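Local coordinates for protein alginate lyase, family PL7 (Zobellia galactanivorans, PDB 3ZPY) that probably cleaves alginate as a polysaccharide lyase of family PL7, acting on its uronic acid linkages, this chain being the catalytic domain, at residues T96-Q110 against S234-N248. Residues are numbered along the deposited sequence; the frame is centred on the assembly and turned at random. Where two conformers were deposited one is given.
Sequences THTMEWTVQVNQLPQ and SYGLVRIKNLSVTHN
Two antiparallel strands of the seven-stranded sheet, 96-107 and the C-terminal 235-247, pair from T96 with N248 to Q107 with L237. Beta bulges interrupt the register between E100 and T102, where the partner turns a corner at N242, and between V105 and Q107. Beyond the first, T102 N bonds K241 O (2.9 Å); at the second, N106 N bonds L237 O (2.9 Å) and L237 N bonds Q107 O. On one face Q104 and R239 run side by side. R239 NH2 gives Q104 OE1 a bond of 2.7 Å, in the guanidinium plane but above the amide plane; NE adds a weak one (3.1 Å). R239 CG sits between backbone N and carbonyl carbon (chi1 64°), and the extended chain brings the guanidinium beside the amide, their planes 63° apart. R239 NH1 bonds Y59 OH; a leucine in place of R239 would probably leave Q104 OE1 without the NH2 and NE donors and Y59 OH without that bond. Q107 CG lies over one Y235 ring face in a CH-pi contact, 3.9 Å from the centroid. The other face is apolar over the middle of the pair: V103 CG2 meets V238 CG1 (3.7 Å) and W101 CB meets I240 CG2 (3.9 Å), packed toward strands 117-125 and 216-219. A largely polar outer face and a largely apolar inner face turned to the opposing sheet typify the beta-jelly-roll sandwich of PL7 lyases.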
loop_
_atom_site.group_PDB
_atom_site.type_symbol
_atom_site.label_atom_id
_atom_site.label_comp_id
_atom_site.label_asym_id
_atom_site.label_seq_id
_atom_site.Cartn_x
_atom_site.Cartn_y
_atom_site.Cartn_z
ATOM N N THR A 96 11.637 13.673 -11.147
ATOM C CA THR A 96 10.817 13.832 -9.965
ATOM C C THR A 96 9.598 12.909 -10.117
ATOM O O THR A 96 8.941 12.895 -11.139
ATOM C CB THR A 96 10.370 15.269 -9.825
ATOM O OG1 THR A 96 11.475 16.093 -9.548
ATOM C CG2 THR A 96 9.351 15.477 -8.636
ATOM N N HIS A 97 9.316 12.138 -9.059
ATOM C CA HIS A 97 8.373 11.014 -9.176
ATOM C C HIS A 97 7.447 11.071 -8.074
ATOM O O HIS A 97 7.834 11.128 -6.898
ATOM C CB HIS A 97 9.204 9.694 -9.024
ATOM C CG HIS A 97 10.287 9.596 -10.063
ATOM N ND1 HIS A 97 11.599 9.934 -9.852
ATOM C CD2 HIS A 97 10.154 9.384 -11.420
ATOM C CE1 HIS A 97 12.260 9.862 -11.036
ATOM N NE2 HIS A 97 11.400 9.522 -11.974
ATOM N N THR A 98 6.137 11.194 -8.429
ATOM C CA THR A 98 5.072 11.556 -7.402
ATOM C C THR A 98 3.855 10.642 -7.478
ATOM O O THR A 98 3.405 10.322 -8.597
ATOM C CB THR A 98 4.589 13.006 -7.702
ATOM O OG1 THR A 98 5.729 13.887 -7.683
ATOM C CG2 THR A 98 3.603 13.544 -6.683
ATOM N N MET A 99 3.357 10.255 -6.299
ATOM C CA MET A 99 2.065 9.638 -6.251
ATOM C C MET A 99 1.224 10.463 -5.370
ATOM O O MET A 99 1.608 10.791 -4.255
ATOM C CB MET A 99 2.148 8.206 -5.714
ATOM C CG MET A 99 0.771 7.580 -5.584
ATOM S SD MET A 99 0.847 5.781 -5.198
ATOM C CE MET A 99 1.562 5.773 -3.525
ATOM N N GLU A 100 0.047 10.888 -5.902
ATOM C CA GLU A 100 -0.963 11.605 -5.065
ATOM C C GLU A 100 -2.209 10.741 -4.932
ATOM O O GLU A 100 -2.649 10.101 -5.883
ATOM C CB GLU A 100 -1.333 12.898 -5.717
ATOM C CG GLU A 100 -0.191 13.903 -5.709
ATOM C CD GLU A 100 -0.461 15.138 -6.525
ATOM O OE1 GLU A 100 -0.420 14.952 -7.761
ATOM O OE2 GLU A 100 -0.748 16.173 -5.965
ATOM N N TRP A 101 -2.741 10.699 -3.714
ATOM C CA TRP A 101 -4.002 9.972 -3.477
ATOM C C TRP A 101 -4.659 10.499 -2.270
ATOM O O TRP A 101 -4.011 10.956 -1.318
ATOM C CB TRP A 101 -3.733 8.453 -3.352
ATOM C CG TRP A 101 -3.014 7.899 -2.168
ATOM C CD1 TRP A 101 -3.588 6.987 -1.267
ATOM C CD2 TRP A 101 -1.655 8.101 -1.709
ATOM N NE1 TRP A 101 -2.696 6.629 -0.321
ATOM C CE2 TRP A 101 -1.492 7.258 -0.523
ATOM C CE3 TRP A 101 -0.571 8.824 -2.170
ATOM C CZ2 TRP A 101 -0.247 7.201 0.164
ATOM C CZ3 TRP A 101 0.640 8.763 -1.484
ATOM C CH2 TRP A 101 0.780 7.999 -0.318
ATOM N N THR A 102 -5.967 10.432 -2.267
ATOM C CA THR A 102 -6.764 10.900 -1.154
ATOM C C THR A 102 -7.210 9.641 -0.457
ATOM O O THR A 102 -7.802 8.738 -1.080
ATOM C CB THR A 102 -7.955 11.745 -1.712
ATOM O OG1 THR A 102 -7.407 12.891 -2.356
ATOM C CG2 THR A 102 -8.929 12.186 -0.579
ATOM N N VAL A 103 -7.011 9.630 0.813
ATOM C CA VAL A 103 -7.159 8.290 1.549
ATOM C C VAL A 103 -7.897 8.502 2.864
ATOM O O VAL A 103 -7.811 9.565 3.517
ATOM C CB VAL A 103 -5.734 7.688 1.818
ATOM C CG1 VAL A 103 -4.932 8.483 2.890
ATOM C CG2 VAL A 103 -5.827 6.207 2.223
ATOM N N GLN A 104 -8.587 7.424 3.266
ATOM C CA GLN A 104 -8.891 7.194 4.688
ATOM C C GLN A 104 -8.577 5.769 5.067
ATOM O O GLN A 104 -8.515 4.872 4.204
ATOM C CB GLN A 104 -10.352 7.403 4.993
ATOM C CG GLN A 104 -10.970 8.770 4.576
ATOM C CD GLN A 104 -12.295 8.960 5.229
ATOM O OE1 GLN A 104 -12.858 7.970 5.817
ATOM N NE2 GLN A 104 -12.842 10.156 5.173
ATOM N N VAL A 105 -8.299 5.611 6.357
ATOM C CA VAL A 105 -8.190 4.256 6.908
ATOM C C VAL A 105 -9.421 4.173 7.820
ATOM O O VAL A 105 -9.564 5.028 8.730
ATOM C CB VAL A 105 -6.860 3.948 7.596
ATOM C CG1 VAL A 105 -6.916 2.530 8.188
ATOM C CG2 VAL A 105 -5.699 4.196 6.634
ATOM N N ASN A 106 -10.268 3.137 7.626
ATOM C CA ASN A 106 -11.447 3.013 8.365
ATOM C C ASN A 106 -11.399 1.918 9.456
ATOM O O ASN A 106 -12.280 1.871 10.265
ATOM C CB ASN A 106 -12.594 2.689 7.405
ATOM C CG ASN A 106 -12.777 3.812 6.349
ATOM O OD1 ASN A 106 -13.066 4.960 6.713
ATOM N ND2 ASN A 106 -12.444 3.521 5.099
ATOM N N GLN A 107 -10.387 1.043 9.457
ATOM C CA GLN A 107 -10.334 -0.060 10.392
ATOM C C GLN A 107 -8.922 -0.595 10.339
ATOM O O GLN A 107 -8.367 -0.760 9.247
ATOM C CB GLN A 107 -11.283 -1.213 9.908
ATOM C CG GLN A 107 -11.366 -2.379 10.865
ATOM C CD GLN A 107 -12.192 -2.183 12.138
ATOM O OE1 GLN A 107 -13.042 -1.378 12.244
ATOM N NE2 GLN A 107 -11.997 -3.037 13.040
ATOM N N LEU A 108 -8.372 -0.890 11.528
ATOM C CA LEU A 108 -7.061 -1.574 11.643
ATOM C C LEU A 108 -7.303 -3.040 12.002
ATOM O O LEU A 108 -8.305 -3.404 12.662
ATOM C CB LEU A 108 -6.209 -0.959 12.765
ATOM C CG LEU A 108 -5.778 0.465 12.440
ATOM C CD1 LEU A 108 -5.022 1.024 13.631
ATOM C CD2 LEU A 108 -5.081 0.591 11.113
ATOM N N PRO A 109 -6.343 -3.918 11.593
ATOM C CA PRO A 109 -6.397 -5.317 11.947
ATOM C C PRO A 109 -5.792 -5.522 13.335
ATOM O O PRO A 109 -5.588 -4.528 14.092
ATOM C CB PRO A 109 -5.608 -5.969 10.812
ATOM C CG PRO A 109 -4.459 -4.944 10.623
ATOM C CD PRO A 109 -5.243 -3.613 10.648
ATOM N N GLN A 110 -5.482 -6.810 13.682
ATOM C CA GLN A 110 -4.887 -7.141 15.007
ATOM C C GLN A 110 -3.591 -7.842 14.673
ATOM O O GLN A 110 -3.610 -8.870 13.895
ATOM C CB GLN A 110 -5.810 -8.038 15.747
ATOM C CG GLN A 110 -5.176 -8.636 17.027
ATOM C CD GLN A 110 -6.168 -9.441 17.780
ATOM O OE1 GLN A 110 -7.357 -9.328 17.562
ATOM N NE2 GLN A 110 -5.694 -10.269 18.690
ATOM N N SER A 234 -10.640 -10.513 11.752
ATOM C CA SER A 234 -9.998 -9.195 11.942
ATOM C C SER A 234 -9.464 -8.706 10.547
ATOM O O SER A 234 -8.960 -9.478 9.723
ATOM C CB SER A 234 -8.769 -9.393 12.781
ATOM O OG SER A 234 -7.929 -8.268 12.881
ATOM N N TYR A 235 -9.579 -7.427 10.264
ATOM C CA TYR A 235 -9.304 -6.915 8.919
ATOM C C TYR A 235 -8.822 -5.466 9.028
ATOM O O TYR A 235 -9.097 -4.781 10.064
ATOM C CB TYR A 235 -10.511 -7.047 7.926
ATOM C CG TYR A 235 -11.701 -6.172 8.318
ATOM C CD1 TYR A 235 -12.525 -6.537 9.380
ATOM C CD2 TYR A 235 -11.837 -4.894 7.783
ATOM C CE1 TYR A 235 -13.632 -5.698 9.739
ATOM C CE2 TYR A 235 -12.904 -4.052 8.136
ATOM C CZ TYR A 235 -13.758 -4.461 9.145
ATOM O OH TYR A 235 -14.795 -3.622 9.495
ATOM N N GLY A 236 -8.215 -4.985 7.947
ATOM C CA GLY A 236 -8.041 -3.539 7.790
ATOM C C GLY A 236 -8.811 -3.087 6.559
ATOM O O GLY A 236 -9.151 -3.892 5.672
ATOM N N LEU A 237 -9.160 -1.784 6.558
ATOM C CA LEU A 237 -9.923 -1.234 5.471
ATOM C C LEU A 237 -9.357 0.163 5.136
ATOM O O LEU A 237 -9.290 0.991 5.992
ATOM C CB LEU A 237 -11.388 -1.134 5.870
ATOM C CG LEU A 237 -12.346 -0.675 4.769
ATOM C CD1 LEU A 237 -12.347 -1.591 3.543
ATOM C CD2 LEU A 237 -13.788 -0.484 5.274
ATOM N N VAL A 238 -8.954 0.317 3.893
ATOM C CA VAL A 238 -8.372 1.534 3.336
ATOM C C VAL A 238 -9.286 1.927 2.174
ATOM O O VAL A 238 -9.772 1.086 1.404
ATOM C CB VAL A 238 -6.950 1.330 2.794
ATOM C CG1 VAL A 238 -6.470 2.579 2.105
ATOM C CG2 VAL A 238 -5.990 0.859 3.879
ATOM N N ARG A 239 -9.591 3.206 2.031
ATOM C CA ARG A 239 -10.358 3.646 0.877
ATOM C C ARG A 239 -9.626 4.852 0.208
ATOM O O ARG A 239 -9.066 5.710 0.897
ATOM C CB ARG A 239 -11.810 3.928 1.266
ATOM C CG ARG A 239 -12.061 5.062 2.248
ATOM C CD ARG A 239 -13.542 5.158 2.540
ATOM N NE ARG A 239 -13.882 6.195 3.446
ATOM C CZ ARG A 239 -15.118 6.441 3.839
ATOM N NH1 ARG A 239 -16.140 5.750 3.313
ATOM N NH2 ARG A 239 -15.284 7.308 4.827
ATOM N N ILE A 240 -9.634 4.858 -1.144
ATOM C CA ILE A 240 -8.820 5.794 -1.930
ATOM C C ILE A 240 -9.692 6.452 -3.007
ATOM O O ILE A 240 -10.566 5.793 -3.638
ATOM C CB ILE A 240 -7.578 5.052 -2.548
ATOM C CG1 ILE A 240 -6.764 4.418 -1.435
ATOM C CG2 ILE A 240 -6.774 5.945 -3.464
ATOM C CD1 ILE A 240 -5.626 3.457 -1.842
ATOM N N LYS A 241 -9.356 7.706 -3.265
ATOM C CA LYS A 241 -9.873 8.365 -4.479
ATOM C C LYS A 241 -8.821 9.352 -4.978
ATOM O O LYS A 241 -7.792 9.567 -4.314
ATOM C CB LYS A 241 -11.181 9.122 -4.221
ATOM C CG LYS A 241 -11.168 10.214 -3.201
ATOM C CD LYS A 241 -12.609 10.693 -2.929
ATOM C CE LYS A 241 -12.560 11.791 -1.932
ATOM N NZ LYS A 241 -13.924 12.407 -1.756
ATOM N N ASN A 242 -9.039 10.004 -6.133
ATOM C CA ASN A 242 -8.188 11.052 -6.642
ATOM C C ASN A 242 -6.725 10.587 -6.737
ATOM O O ASN A 242 -5.808 11.288 -6.208
ATOM C CB ASN A 242 -8.270 12.323 -5.721
ATOM C CG ASN A 242 -9.617 12.899 -5.674
ATOM O OD1 ASN A 242 -10.458 12.598 -6.491
ATOM N ND2 ASN A 242 -9.872 13.582 -4.560
ATOM N N LEU A 243 -6.502 9.417 -7.325
ATOM C CA LEU A 243 -5.188 8.793 -7.454
ATOM C C LEU A 243 -4.557 9.265 -8.761
ATOM O O LEU A 243 -5.158 9.166 -9.823
ATOM C CB LEU A 243 -5.408 7.272 -7.558
ATOM C CG LEU A 243 -4.111 6.448 -7.803
ATOM C CD1 LEU A 243 -3.007 6.585 -6.763
ATOM C CD2 LEU A 243 -4.494 4.981 -7.925
ATOM N N SER A 244 -3.304 9.664 -8.668
ATOM C CA SER A 244 -2.504 9.831 -9.876
ATOM C C SER A 244 -1.045 9.674 -9.585
ATOM O O SER A 244 -0.594 9.940 -8.469
ATOM C CB SER A 244 -2.745 11.209 -10.475
ATOM O OG SER A 244 -2.201 12.194 -9.654
ATOM N N VAL A 245 -0.302 9.241 -10.599
ATOM C CA VAL A 245 1.158 9.224 -10.534
ATOM C C VAL A 245 1.689 10.172 -11.634
ATOM O O VAL A 245 1.147 10.187 -12.741
ATOM C CB VAL A 245 1.716 7.804 -10.675
ATOM C CG1 VAL A 245 3.196 7.861 -10.978
ATOM C CG2 VAL A 245 1.567 7.089 -9.363
ATOM N N THR A 246 2.682 10.985 -11.248
ATOM C CA THR A 246 3.305 11.945 -12.178
ATOM C C THR A 246 4.804 11.688 -12.180
ATOM O O THR A 246 5.432 11.504 -11.128
ATOM C CB THR A 246 3.012 13.377 -11.745
ATOM O OG1 THR A 246 1.633 13.522 -11.598
ATOM C CG2 THR A 246 3.543 14.346 -12.753
ATOM N N HIS A 247 5.355 11.681 -13.373
ATOM C CA HIS A 247 6.805 11.583 -13.579
ATOM C C HIS A 247 7.258 12.719 -14.438
ATOM O O HIS A 247 6.677 12.922 -15.567
ATOM C CB HIS A 247 7.224 10.232 -14.227
ATOM C CG HIS A 247 6.883 9.043 -13.356
ATOM N ND1 HIS A 247 7.647 8.769 -12.243
ATOM C CD2 HIS A 247 5.846 8.101 -13.400
ATOM C CE1 HIS A 247 7.189 7.661 -11.649
ATOM N NE2 HIS A 247 6.033 7.274 -12.326
ATOM N N ASN A 248 8.237 13.470 -13.917
ATOM C CA ASN A 248 8.773 14.628 -14.625
ATOM C C ASN A 248 10.269 14.474 -14.798
ATOM O O ASN A 248 10.903 13.855 -13.913
ATOM C CB ASN A 248 8.474 15.940 -13.856
ATOM C CG ASN A 248 6.983 16.191 -13.644
ATOM O OD1 ASN A 248 6.237 16.468 -14.600
ATOM N ND2 ASN A 248 6.552 16.099 -12.413
ATOM O OXT ASN A 248 10.840 14.994 -15.818
HETATM O O HOH W 1 6.431 14.223 -10.373
HETATM O O HOH W 2 0.629 12.810 -9.069
HETATM O O HOH W 3 -5.276 13.156 -4.166
HETATM O O HOH W 4 -10.472 -5.659 12.430
#